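Local coordinates for protein N5-carboxyaminoimidazole ribonucleotide synthetase (Bacillus anthracis, PDB 3QFF) that probably catalyses the ATP-dependent carboxylation of 5-aminoimidazole ribonucleotide with bicarbonate in purine biosynthesis, and binds ADP, at residues Val211-Ala215 and Tyr285-Cys290; Val199-Val205 and Leu254-Val260; Ile321-Ile326 and Ala349-Arg353; Gly338-Tyr344 and Met355-Leu361. All blocks are in the same frame, centred on the assembly; numbering follows the deposited sequence.

All four contacts reach one large antiparallel sheet, but at different points. Contacts 1, 2 and 4 are buried; contact 3 lies at the surface. In contact 2 two neighbouring strands pair by regular backbone bonds, and contact 1 packs the next strand against helix 286-289 through aromatic, methyl and sulfur atoms. Contact 1 touches contact 2 through Phe212 N and Ile200 O, and contact 4 through Asp288 OD2, which meets His342 and Asn359. Contact 4 is again strand pairing, now with a histidine-tyrosine cluster on one face. Contacts 3 and 4 share the sheet by way of Ile321 and Met355, yet contact 3 relies on carbonyls of a solvent-facing turn.

Contact 1 (Val211-Ala215 and Tyr285-Cys290); sequences VFPVA and YTQDAC
Phe212 offers one face of its ring to the methyl of Thr286, a CH-pi contact with CG2 3.8 Å from the centroid of the Phe212 ring. The contact belongs to the ATP-grasp domain: Val211-Ala215 is an irregular part of strand 209-220, and Tyr285-Cys290 carries the short helix 286-289. Thr286 presents its methyl because OG1 sits between the backbone N and the carbonyl carbon (chi1 58°) and is bonded to Gly283 O and Gln294 N. The same CG2 also lies over a face of the Tyr285 ring, 3.6 Å above its plane, so one methyl is shared by two aromatic rings. Cys290, just past the helix, approaches the Phe212 ring at its edge instead, as a sulfur-aromatic contact with SG 3.9 Å from Phe212 CD2. That sulfur is also 4.2 Å from Pro213 CD. Farther along, the phenol end of Tyr285 meets the proline, with OH 3.3 Å from Pro213 CD and 2.9 Å from Pro213 O. Val229, on strand 223-229, packs against Pro213, Ala215 and Tyr285 as well. At the far end the methyl of Ala215 meets the tyrosine ring, CB to Tyr285 CE1 at 4.1 Å.

Contact 2 (Val199-Val205 and Leu254-Val260); sequences VIVIRSV and LVGTLAV
Ile200 and Ile202 share a first torsion, CG1 anti to the carbonyl carbon (chi1 -52° in Ile200), and their second torsions then bend CD1 over toward the partner strand. Ile200 CD1 comes to rest 3.7 Å from Ala259 CB, and Ile202 CD1 settles alongside Thr257, 3.7 Å from OG1. Thr257 OG1 is itself bonded to His298. Arg203 reaches across differently: its chain runs extended to NE before chi4 (-82°) turns the guanidinium back to the carbonyl of Leu254. There NH1 donates to Leu254 O over only 2.6 Å; the oxygen lies in the guanidinium plane, while NH1 stands well above the carbonyl plane rather than on a lone pair.

The backbones pair antiparallel. Val199 with Val260, Val201 with Leu258 and Arg203 with Gly256 are hydrogen-bonded pairs, each closed by two bonds, among them Val201 N to Leu258 O at 2.9 Å and Gly256 N to Arg203 O at 2.8 Å. Ile200 with Ala259 and Ile202 with Thr257 are the non-hydrogen-bonded pairs between them. On the face of Val199, Val201, Leu258 and Val260, Val201 CG1 packs 3.9 Å from Leu258 CB. Past the regular pairing, Val205 CG2 still reaches Val255 CG1 at 3.8 Å. The bound ADP is about 11 Å from the Ala259 side chain. The pair belongs to the large antiparallel sheet of the ATP-grasp domain, with helix 235-251 on the valine face and helix 294-303 packed on Ile200 and Ile202 on the other.

Contact 3 (Ile321-Ile326 and Ala349-Arg353); sequences ILGEHI and AKAQR
Gly323 sits hard against the turn formed by Ala349-Arg353, and this is the close-packed half of the contact. Its N donates to Arg353 O at 2.8 Å, in the carbonyl plane though bent at the hydrogen. Its bare CA lies against two more carbonyls, 3.2 Å from Lys350 O and 3.7 Å from Ala349 O. One residue on, Glu324 N donates to Ala351 O at 3.2 Å, so the first amides of the strand-to-helix bend are met by carbonyls of the loop. Leu322 adds CA against Arg353 O, a CA-H...O contact of 3.1 Å, and its CB lies 3.5 Å from Ala351 O. Lys350-Arg353 is a type I beta turn, closed by Arg353 N to Lys350 O, and Ala351 O points out of it to the Glu324 amide.

The exposed residues Ala349, Lys350, Ala351 and Gln352 make the looser, solvent-facing side. Across the contact, Ile326 CG2 touches Ala349 CB at 4.1 Å, and Lys350, Ala351 and Gln352 point their side chains away from the bend. Lys350 lays CD over one face of the Arg353 guanidinium, whose NH1 forms a salt bridge with Glu348.

Glu324 and His325 are turned from the loop to the chain's C-terminal part. The Glu324 carboxylate is bonded to His380 and Gln381, while its CG covers the centre of the buried His325 ring. Leu322 N donates to His325 ND1 from within the ring plane, which fixes the ring's rotation.

Strand 316-322 ends here: Ile321 bonds by its backbone to Met355 and Gly356 on strand 354-361, the helix 323-331 that follows packs Ile326 on Leu343, and Trp378 meets His325.

Contact 4 (Gly338-Tyr344 and Met355-Leu361); sequences GCYLHLY and MGHVNIL
Met355 opens the pairing by accepting the amide of Tyr344, Tyr344 N to Met355 O at 3.0 Å, and together with Gly356 it forms a classic beta bulge opposite Ile321. Gly356 then slides its CA over one face of the Tyr344 ring, 3.4 Å from the centroid; the same CA also lies 3.1 Å from His342 O. His357 holds CG between its backbone N and carbonyl carbon (chi1 65°), a turn that aims ND1 at Tyr344 OH, 2.7 Å away; either could donate. His342 CB packs over a face of the His357 ring, and the two imidazoles lie near parallel (planes at 9°) but slid apart, centroids 4.4 Å distant. Val358, on the other side of the sheet, fits CG2 against Cys339 CB at 3.5 Å. Asn359 accepts Tyr340 N through its carbonyl O at 2.8 Å and gives its ND2 to Asp288 OD2, which also takes His342 NE2. Ile360 CG1 touches Cys339 SG. Leu361 CD2 finally meets Tyr340 CE1 at 3.9 Å, and Tyr340 OH is bonded to the Glu291 carboxylate and the Glu309 backbone N of the second subunit. Helix 286-289 lies along the histidine side of this beta hairpin; strand 354-361 pairs antiparallel with strand 316-322 along its other edge, while Leu341 and Leu343 of strand 339-343 pack on Met36 of the second subunit.

Contact 1 (Val211-Ala215 and Tyr285-Cys290)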
loop_
_atom_site.group_PDB
_atom_site.type_symbol
_atom_site.label_atom_id
_atom_site.label_comp_id
_atom_site.label_asym_id
_atom_site.label_seq_id
_atom_site.Cartn_x
_atom_site.Cartn_y
_atom_site.Cartn_z
ATOM N N VAL A 211 -5.691 16.783 7.868
ATOM C CA VAL A 211 -4.474 17.457 7.439
ATOM C C VAL A 211 -3.278 16.554 7.750
ATOM O O VAL A 211 -3.194 15.937 8.831
ATOM C CB VAL A 211 -4.308 18.833 8.120
ATOM C CG1 VAL A 211 -3.222 19.658 7.439
ATOM C CG2 VAL A 211 -5.624 19.595 8.078
ATOM N N PHE A 212 -2.377 16.449 6.791
ATOM C CA PHE A 212 -1.131 15.726 6.989
ATOM C C PHE A 212 -0.089 16.613 7.669
ATOM O O PHE A 212 -0.252 17.835 7.704
ATOM C CB PHE A 212 -0.600 15.214 5.654
ATOM C CG PHE A 212 -1.283 13.980 5.186
ATOM C CD1 PHE A 212 -2.286 14.057 4.209
ATOM C CD2 PHE A 212 -0.952 12.746 5.729
ATOM C CE1 PHE A 212 -2.924 12.894 3.755
ATOM C CE2 PHE A 212 -1.587 11.574 5.278
ATOM C CZ PHE A 212 -2.568 11.649 4.292
ATOM N N PRO A 213 0.969 16.001 8.228
ATOM C CA PRO A 213 1.994 16.805 8.918
ATOM C C PRO A 213 2.753 17.696 7.939
ATOM O O PRO A 213 2.843 17.370 6.745
ATOM C CB PRO A 213 2.954 15.756 9.523
ATOM C CG PRO A 213 2.262 14.436 9.403
ATOM C CD PRO A 213 1.227 14.553 8.312
ATOM N N VAL A 214 3.314 18.791 8.444
ATOM C CA VAL A 214 4.122 19.684 7.637
ATOM C C VAL A 214 5.404 18.999 7.132
ATOM O O VAL A 214 6.162 18.437 7.911
ATOM C CB VAL A 214 4.512 20.985 8.395
ATOM C CG1 VAL A 214 5.204 21.955 7.440
ATOM C CG2 VAL A 214 3.288 21.653 9.060
ATOM N N ALA A 215 5.645 19.087 5.826
ATOM C CA ALA A 215 6.867 18.557 5.229
ATOM C C ALA A 215 7.772 19.713 4.827
ATOM O O ALA A 215 7.302 20.709 4.282
ATOM C CB ALA A 215 6.544 17.720 4.006
ATOM N N TYR A 285 5.789 10.813 0.835
ATOM C CA TYR A 285 6.218 10.280 2.134
ATOM C C TYR A 285 5.095 9.556 2.880
ATOM O O TYR A 285 5.364 8.639 3.648
ATOM C CB TYR A 285 6.778 11.395 3.030
ATOM C CG TYR A 285 5.731 12.281 3.670
ATOM C CD1 TYR A 285 5.277 13.441 3.034
ATOM C CD2 TYR A 285 5.218 11.977 4.936
ATOM C CE1 TYR A 285 4.326 14.270 3.638
ATOM C CE2 TYR A 285 4.269 12.785 5.541
ATOM C CZ TYR A 285 3.833 13.934 4.893
ATOM O OH TYR A 285 2.897 14.716 5.509
ATOM N N THR A 286 3.849 9.982 2.667
ATOM C CA THR A 286 2.706 9.441 3.412
ATOM C C THR A 286 2.472 7.947 3.141
ATOM O O THR A 286 1.836 7.274 3.946
ATOM C CB THR A 286 1.384 10.161 3.073
ATOM O OG1 THR A 286 1.120 10.051 1.661
ATOM C CG2 THR A 286 1.449 11.621 3.487
ATOM N N GLN A 287 2.960 7.455 2.002
ATOM C CA GLN A 287 2.787 6.053 1.611
ATOM C C GLN A 287 3.413 5.085 2.590
ATOM O O GLN A 287 2.942 3.961 2.734
ATOM C CB GLN A 287 3.427 5.793 0.249
ATOM C CG GLN A 287 2.601 6.261 -0.940
ATOM C CD GLN A 287 3.245 5.840 -2.232
ATOM O OE1 GLN A 287 4.433 6.119 -2.483
ATOM N NE2 GLN A 287 2.486 5.134 -3.050
ATOM N N ASP A 288 4.509 5.501 3.217
ATOM C CA ASP A 288 5.227 4.610 4.126
ATOM C C ASP A 288 5.248 5.093 5.574
ATOM O O ASP A 288 5.411 4.292 6.490
ATOM C CB ASP A 288 6.641 4.335 3.579
ATOM C CG ASP A 288 6.606 3.611 2.235
ATOM O OD1 ASP A 288 6.091 2.469 2.195
ATOM O OD2 ASP A 288 7.070 4.182 1.216
ATOM N N ALA A 289 5.042 6.390 5.782
ATOM C CA ALA A 289 5.270 6.978 7.113
ATOM C C ALA A 289 4.015 7.417 7.859
ATOM O O ALA A 289 4.102 7.751 9.046
ATOM C CB ALA A 289 6.240 8.141 7.020
ATOM N N CYS A 290 2.866 7.435 7.176
ATOM C CA CYS A 290 1.616 7.857 7.811
ATOM C C CYS A 290 0.613 6.731 7.893
ATOM O O CYS A 290 0.699 5.742 7.175
ATOM C CB CYS A 290 0.982 9.040 7.071
ATOM S SG CYS A 290 1.864 10.570 7.280
#

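Contact 2 (Val199-Val205 and Leu254-Val260)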
loop_
_atom_site.group_PDB
_atom_site.type_symbol
_atom_site.label_atom_id
_atom_site.label_comp_id
_atom_site.label_asym_id
_atom_site.label_seq_id
_atom_site.Cartn_x
_atom_site.Cartn_y
_atom_site.Cartn_z
ATOM N N VAL A 199 1.920 21.350 3.076
ATOM C CA VAL A 199 0.921 20.629 3.858
ATOM C C VAL A 199 -0.117 20.086 2.870
ATOM O O VAL A 199 -0.589 20.820 1.980
ATOM C CB VAL A 199 0.203 21.565 4.878
ATOM C CG1 VAL A 199 -1.007 20.868 5.516
ATOM C CG2 VAL A 199 1.162 22.036 5.972
ATOM N N ILE A 200 -0.434 18.796 3.007
ATOM C CA ILE A 200 -1.479 18.164 2.215
ATOM C C ILE A 200 -2.731 18.177 3.084
ATOM O O ILE A 200 -2.702 17.694 4.223
ATOM C CB ILE A 200 -1.153 16.684 1.843
ATOM C CG1 ILE A 200 0.233 16.524 1.185
ATOM C CG2 ILE A 200 -2.273 16.076 0.957
ATOM C CD1 ILE A 200 0.355 17.099 -0.206
ATOM N N VAL A 201 -3.807 18.758 2.562
ATOM C CA VAL A 201 -5.096 18.712 3.253
ATOM C C VAL A 201 -6.130 17.931 2.427
ATOM O O VAL A 201 -6.140 17.986 1.182
ATOM C CB VAL A 201 -5.590 20.147 3.687
ATOM C CG1 VAL A 201 -5.511 21.131 2.533
ATOM C CG2 VAL A 201 -6.995 20.090 4.285
ATOM N N ILE A 202 -6.973 17.181 3.126
ATOM C CA ILE A 202 -7.984 16.349 2.490
ATOM C C ILE A 202 -9.345 16.771 2.988
ATOM O O ILE A 202 -9.530 16.919 4.196
ATOM C CB ILE A 202 -7.828 14.857 2.888
ATOM C CG1 ILE A 202 -6.375 14.380 2.762
ATOM C CG2 ILE A 202 -8.845 13.962 2.093
ATOM C CD1 ILE A 202 -5.793 14.427 1.338
ATOM N N ARG A 203 -10.295 16.942 2.075
ATOM C CA ARG A 203 -11.675 17.255 2.466
ATOM C C ARG A 203 -12.626 16.391 1.662
ATOM O O ARG A 203 -12.585 16.397 0.430
ATOM C CB ARG A 203 -11.997 18.744 2.266
ATOM C CG ARG A 203 -13.344 19.152 2.848
ATOM C CD ARG A 203 -13.489 20.673 3.010
ATOM N NE ARG A 203 -14.856 21.042 3.400
ATOM C CZ ARG A 203 -15.884 21.175 2.561
ATOM N NH1 ARG A 203 -15.732 20.972 1.265
ATOM N NH2 ARG A 203 -17.083 21.516 3.027
ATOM N N SER A 204 -13.463 15.632 2.354
ATOM C CA SER A 204 -14.377 14.712 1.674
ATOM C C SER A 204 -15.611 15.426 1.113
ATOM O O SER A 204 -15.884 16.577 1.452
ATOM C CB SER A 204 -14.797 13.562 2.601
ATOM O OG SER A 204 -15.854 13.950 3.472
ATOM N N VAL A 205 -16.352 14.710 0.265
ATOM C CA VAL A 205 -17.604 15.187 -0.311
ATOM C C VAL A 205 -18.532 15.725 0.793
ATOM O O VAL A 205 -19.145 16.790 0.630
ATOM C CB VAL A 205 -18.311 14.042 -1.116
ATOM C CG1 VAL A 205 -19.736 14.430 -1.508
ATOM C CG2 VAL A 205 -17.527 13.706 -2.352
ATOM N N LEU A 254 -12.988 22.854 -0.643
ATOM C CA LEU A 254 -12.256 21.749 -1.230
ATOM C C LEU A 254 -13.046 20.455 -1.151
ATOM O O LEU A 254 -13.657 20.153 -0.123
ATOM C CB LEU A 254 -10.899 21.554 -0.523
ATOM C CG LEU A 254 -10.100 20.265 -0.752
ATOM C CD1 LEU A 254 -9.505 20.181 -2.192
ATOM C CD2 LEU A 254 -8.973 20.101 0.300
ATOM N N VAL A 255 -13.010 19.692 -2.240
ATOM C CA VAL A 255 -13.348 18.272 -2.198
ATOM C C VAL A 255 -12.203 17.513 -2.869
ATOM O O VAL A 255 -11.838 17.808 -3.999
ATOM C CB VAL A 255 -14.698 17.958 -2.892
ATOM C CG1 VAL A 255 -14.946 16.428 -2.949
ATOM C CG2 VAL A 255 -15.856 18.681 -2.172
ATOM N N GLY A 256 -11.637 16.535 -2.168
ATOM C CA GLY A 256 -10.467 15.823 -2.653
ATOM C C GLY A 256 -9.218 16.253 -1.894
ATOM O O GLY A 256 -9.247 16.419 -0.666
ATOM N N THR A 257 -8.134 16.466 -2.639
ATOM C CA THR A 257 -6.799 16.675 -2.083
ATOM C C THR A 257 -6.288 18.044 -2.491
ATOM O O THR A 257 -6.423 18.439 -3.659
ATOM C CB THR A 257 -5.826 15.593 -2.623
ATOM O OG1 THR A 257 -6.358 14.306 -2.316
ATOM C CG2 THR A 257 -4.437 15.695 -1.977
ATOM N N LEU A 258 -5.719 18.776 -1.534
ATOM C CA LEU A 258 -5.056 20.043 -1.839
ATOM C C LEU A 258 -3.652 20.065 -1.239
ATOM O O LEU A 258 -3.491 19.875 -0.045
ATOM C CB LEU A 258 -5.875 21.233 -1.304
ATOM C CG LEU A 258 -5.353 22.634 -1.667
ATOM C CD1 LEU A 258 -5.480 22.889 -3.174
ATOM C CD2 LEU A 258 -6.117 23.718 -0.888
ATOM N N ALA A 259 -2.639 20.276 -2.075
ATOM C CA ALA A 259 -1.287 20.491 -1.571
ATOM C C ALA A 259 -1.088 21.992 -1.488
ATOM O O ALA A 259 -1.363 22.702 -2.454
ATOM C CB ALA A 259 -0.256 19.885 -2.523
ATOM N N VAL A 260 -0.610 22.468 -0.347
ATOM C CA VAL A 260 -0.372 23.898 -0.157
ATOM C C VAL A 260 1.131 24.087 0.004
ATOM O O VAL A 260 1.705 23.606 0.977
ATOM C CB VAL A 260 -1.105 24.428 1.095
ATOM C CG1 VAL A 260 -1.044 25.971 1.148
ATOM C CG2 VAL A 260 -2.569 23.940 1.128
#

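Contact 3 (Ile321-Ile326 and Ala349-Arg353)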
loop_
_atom_site.group_PDB
_atom_site.type_symbol
_atom_site.label_atom_id
_atom_site.label_comp_id
_atom_site.label_asym_id
_atom_site.label_seq_id
_atom_site.Cartn_x
_atom_site.Cartn_y
_atom_site.Cartn_z
ATOM N N ILE A 321 13.533 10.030 -7.448
ATOM C CA ILE A 321 14.347 9.290 -8.417
ATOM C C ILE A 321 14.034 9.772 -9.833
ATOM O O ILE A 321 13.007 9.438 -10.423
ATOM C CB ILE A 321 14.176 7.747 -8.288
ATOM C CG1 ILE A 321 14.486 7.303 -6.853
ATOM C CG2 ILE A 321 15.056 6.978 -9.321
ATOM C CD1 ILE A 321 13.879 5.962 -6.481
ATOM N N LEU A 322 14.944 10.580 -10.368
ATOM C CA LEU A 322 14.823 11.081 -11.741
ATOM C C LEU A 322 15.482 10.097 -12.703
ATOM O O LEU A 322 16.133 9.151 -12.267
ATOM C CB LEU A 322 15.446 12.481 -11.862
ATOM C CG LEU A 322 15.036 13.534 -10.804
ATOM C CD1 LEU A 322 15.691 14.901 -11.118
ATOM C CD2 LEU A 322 13.522 13.677 -10.743
ATOM N N GLY A 323 15.283 10.302 -14.004
ATOM C CA GLY A 323 15.959 9.512 -15.035
ATOM C C GLY A 323 17.459 9.394 -14.797
ATOM O O GLY A 323 18.017 8.307 -14.914
ATOM N N GLU A 324 18.100 10.506 -14.431
ATOM C CA GLU A 324 19.544 10.526 -14.123
ATOM C C GLU A 324 19.943 9.700 -12.880
ATOM O O GLU A 324 21.139 9.507 -12.623
ATOM C CB GLU A 324 20.036 11.966 -13.943
ATOM C CG GLU A 324 19.535 12.621 -12.644
ATOM C CD GLU A 324 20.266 13.906 -12.273
ATOM O OE1 GLU A 324 21.500 13.872 -12.093
ATOM O OE2 GLU A 324 19.593 14.948 -12.122
ATOM N N HIS A 325 18.965 9.240 -12.096
ATOM C CA HIS A 325 19.262 8.479 -10.869
ATOM C C HIS A 325 18.923 6.989 -10.940
ATOM O O HIS A 325 19.373 6.225 -10.096
ATOM C CB HIS A 325 18.535 9.059 -9.647
ATOM C CG HIS A 325 18.778 10.519 -9.419
ATOM N ND1 HIS A 325 17.771 11.459 -9.491
ATOM C CD2 HIS A 325 19.907 11.200 -9.103
ATOM C CE1 HIS A 325 18.269 12.655 -9.236
ATOM N NE2 HIS A 325 19.562 12.525 -8.995
ATOM N N ILE A 326 18.105 6.584 -11.905
ATOM C CA ILE A 326 17.555 5.220 -11.904
ATOM C C ILE A 326 18.667 4.148 -11.953
ATOM O O ILE A 326 18.608 3.146 -11.237
ATOM C CB ILE A 326 16.476 5.020 -13.012
ATOM C CG1 ILE A 326 15.829 3.627 -12.937
ATOM C CG2 ILE A 326 17.039 5.269 -14.414
ATOM C CD1 ILE A 326 14.870 3.454 -11.748
ATOM N N ALA A 349 13.782 6.733 -19.816
ATOM C CA ALA A 349 14.359 7.365 -18.632
ATOM C C ALA A 349 14.990 8.734 -18.920
ATOM O O ALA A 349 16.189 8.936 -18.712
ATOM C CB ALA A 349 15.365 6.425 -17.971
ATOM N N LYS A 350 14.176 9.681 -19.384
ATOM C CA LYS A 350 14.670 11.037 -19.635
ATOM C C LYS A 350 15.246 11.639 -18.356
ATOM O O LYS A 350 14.736 11.385 -17.261
ATOM C CB LYS A 350 13.578 11.927 -20.232
ATOM C CG LYS A 350 13.068 11.452 -21.594
ATOM C CD LYS A 350 12.250 12.521 -22.324
ATOM C CE LYS A 350 13.147 13.520 -23.061
ATOM N NZ LYS A 350 12.356 14.477 -23.900
ATOM N N ALA A 351 16.308 12.426 -18.504
ATOM C CA ALA A 351 17.124 12.895 -17.379
ATOM C C ALA A 351 16.354 13.509 -16.206
ATOM O O ALA A 351 16.701 13.274 -15.036
ATOM C CB ALA A 351 18.183 13.864 -17.867
ATOM N N GLN A 352 15.330 14.297 -16.519
ATOM C CA GLN A 352 14.575 15.008 -15.487
ATOM C C GLN A 352 13.180 14.427 -15.260
ATOM O O GLN A 352 12.382 14.977 -14.496
ATOM C CB GLN A 352 14.515 16.506 -15.801
ATOM C CG GLN A 352 15.848 17.222 -15.574
ATOM C CD GLN A 352 15.723 18.739 -15.612
ATOM O OE1 GLN A 352 15.120 19.306 -16.525
ATOM N NE2 GLN A 352 16.316 19.405 -14.625
ATOM N N ARG A 353 12.901 13.304 -15.912
ATOM C CA ARG A 353 11.629 12.618 -15.751
ATOM C C ARG A 353 11.649 11.924 -14.388
ATOM O O ARG A 353 12.666 11.356 -13.985
ATOM C CB ARG A 353 11.433 11.615 -16.887
ATOM C CG ARG A 353 10.142 10.818 -16.850
ATOM C CD ARG A 353 9.942 10.085 -18.174
ATOM N NE ARG A 353 9.360 10.966 -19.180
ATOM C CZ ARG A 353 9.305 10.706 -20.485
ATOM N NH1 ARG A 353 9.812 9.578 -20.975
ATOM N NH2 ARG A 353 8.740 11.582 -21.305
#

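Contact 4 (Gly338-Tyr344 and Met355-Leu361)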
loop_
_atom_site.group_PDB
_atom_site.type_symbol
_atom_site.label_atom_id
_atom_site.label_comp_id
_atom_site.label_asym_id
_atom_site.label_seq_id
_atom_site.Cartn_x
_atom_site.Cartn_y
_atom_site.Cartn_z
ATOM N N GLY A 338 16.173 -0.101 5.251
ATOM C CA GLY A 338 15.410 1.003 5.843
ATOM C C GLY A 338 14.891 2.010 4.817
ATOM O O GLY A 338 14.480 3.116 5.179
ATOM N N CYS A 339 14.916 1.619 3.543
ATOM C CA CYS A 339 14.480 2.455 2.437
ATOM C C CYS A 339 13.334 1.738 1.753
ATOM O O CYS A 339 13.362 0.507 1.620
ATOM C CB CYS A 339 15.614 2.673 1.431
ATOM S SG CYS A 339 17.086 3.473 2.112
ATOM N N TYR A 340 12.333 2.498 1.322
ATOM C CA TYR A 340 11.136 1.916 0.709
ATOM C C TYR A 340 10.945 2.465 -0.697
ATOM O O TYR A 340 10.562 3.635 -0.899
ATOM C CB TYR A 340 9.915 2.107 1.632
ATOM C CG TYR A 340 10.180 1.434 2.958
ATOM C CD1 TYR A 340 10.811 2.123 3.997
ATOM C CD2 TYR A 340 9.897 0.074 3.137
ATOM C CE1 TYR A 340 11.115 1.499 5.208
ATOM C CE2 TYR A 340 10.187 -0.561 4.354
ATOM C CZ TYR A 340 10.798 0.153 5.377
ATOM O OH TYR A 340 11.108 -0.469 6.566
ATOM N N LEU A 341 11.244 1.599 -1.663
ATOM C CA LEU A 341 11.339 1.991 -3.058
ATOM C C LEU A 341 9.987 1.983 -3.752
ATOM O O LEU A 341 9.221 1.028 -3.627
ATOM C CB LEU A 341 12.328 1.063 -3.785
ATOM C CG LEU A 341 12.686 1.285 -5.255
ATOM C CD1 LEU A 341 13.280 2.690 -5.497
ATOM C CD2 LEU A 341 13.659 0.201 -5.723
ATOM N N HIS A 342 9.693 3.064 -4.469
ATOM C CA HIS A 342 8.560 3.106 -5.382
ATOM C C HIS A 342 9.050 3.405 -6.787
ATOM O O HIS A 342 9.783 4.368 -7.004
ATOM C CB HIS A 342 7.529 4.130 -4.904
ATOM C CG HIS A 342 7.044 3.851 -3.517
ATOM N ND1 HIS A 342 5.838 3.236 -3.257
ATOM C CD2 HIS A 342 7.644 4.023 -2.318
ATOM C CE1 HIS A 342 5.700 3.081 -1.950
ATOM N NE2 HIS A 342 6.792 3.532 -1.361
ATOM N N LEU A 343 8.681 2.558 -7.732
ATOM C CA LEU A 343 9.034 2.817 -9.121
ATOM C C LEU A 343 7.776 2.785 -9.977
ATOM O O LEU A 343 6.902 1.950 -9.775
ATOM C CB LEU A 343 10.117 1.849 -9.616
ATOM C CG LEU A 343 11.475 1.931 -8.897
ATOM C CD1 LEU A 343 12.409 0.805 -9.351
ATOM C CD2 LEU A 343 12.159 3.277 -9.122
ATOM N N TYR A 344 7.691 3.712 -10.923
ATOM C CA TYR A 344 6.423 4.024 -11.569
ATOM C C TYR A 344 6.124 3.224 -12.848
ATOM O O TYR A 344 5.020 3.293 -13.380
ATOM C CB TYR A 344 6.354 5.536 -11.856
ATOM C CG TYR A 344 6.618 6.453 -10.661
ATOM C CD1 TYR A 344 7.203 7.715 -10.846
ATOM C CD2 TYR A 344 6.252 6.082 -9.361
ATOM C CE1 TYR A 344 7.425 8.588 -9.771
ATOM C CE2 TYR A 344 6.479 6.945 -8.268
ATOM C CZ TYR A 344 7.060 8.197 -8.492
ATOM O OH TYR A 344 7.281 9.038 -7.442
ATOM N N MET A 355 11.000 9.036 -12.180
ATOM C CA MET A 355 10.905 7.583 -12.435
ATOM C C MET A 355 10.397 6.827 -11.207
ATOM O O MET A 355 9.862 5.734 -11.335
ATOM C CB MET A 355 12.273 7.001 -12.853
ATOM C CG MET A 355 12.937 7.748 -14.042
ATOM S SD MET A 355 11.960 7.731 -15.552
ATOM C CE MET A 355 12.036 5.985 -15.987
ATOM N N GLY A 356 10.609 7.413 -10.031
ATOM C CA GLY A 356 10.152 6.846 -8.772
ATOM C C GLY A 356 10.482 7.754 -7.612
ATOM O O GLY A 356 10.819 8.945 -7.798
ATOM N N HIS A 357 10.384 7.192 -6.410
ATOM C CA HIS A 357 10.872 7.834 -5.191
ATOM C C HIS A 357 11.249 6.765 -4.165
ATOM O O HIS A 357 10.791 5.615 -4.246
ATOM C CB HIS A 357 9.827 8.813 -4.612
ATOM C CG HIS A 357 8.571 8.149 -4.133
ATOM N ND1 HIS A 357 7.490 7.924 -4.959
ATOM C CD2 HIS A 357 8.213 7.695 -2.909
ATOM C CE1 HIS A 357 6.526 7.342 -4.266
ATOM N NE2 HIS A 357 6.938 7.191 -3.021
ATOM N N VAL A 358 12.086 7.137 -3.208
ATOM C CA VAL A 358 12.374 6.251 -2.099
ATOM C C VAL A 358 12.065 6.979 -0.793
ATOM O O VAL A 358 12.466 8.136 -0.608
ATOM C CB VAL A 358 13.836 5.684 -2.158
ATOM C CG1 VAL A 358 14.865 6.806 -2.157
ATOM C CG2 VAL A 358 14.102 4.701 -1.015
ATOM N N ASN A 359 11.320 6.305 0.087
ATOM C CA ASN A 359 11.043 6.796 1.422
ATOM C C ASN A 359 11.985 6.160 2.431
ATOM O O ASN A 359 11.934 4.938 2.667
ATOM C CB ASN A 359 9.584 6.506 1.794
ATOM C CG ASN A 359 8.616 7.425 1.075
ATOM O OD1 ASN A 359 8.958 8.571 0.754
ATOM N ND2 ASN A 359 7.418 6.935 0.806
ATOM N N ILE A 360 12.843 6.988 3.013
ATOM C CA ILE A 360 13.817 6.524 3.979
ATOM C C ILE A 360 13.281 6.793 5.374
ATOM O O ILE A 360 13.221 7.950 5.813
ATOM C CB ILE A 360 15.184 7.239 3.805
ATOM C CG1 ILE A 360 15.673 7.148 2.360
ATOM C CG2 ILE A 360 16.231 6.659 4.779
ATOM C CD1 ILE A 360 16.870 8.076 2.060
ATOM N N LEU A 361 12.905 5.719 6.062
ATOM C CA LEU A 361 12.320 5.792 7.393
ATOM C C LEU A 361 13.389 5.610 8.464
ATOM O O LEU A 361 14.241 4.725 8.356
ATOM C CB LEU A 361 11.236 4.716 7.543
ATOM C CG LEU A 361 9.747 5.078 7.413
ATOM C CD1 LEU A 361 9.410 5.804 6.124
ATOM C CD2 LEU A 361 8.923 3.810 7.530
#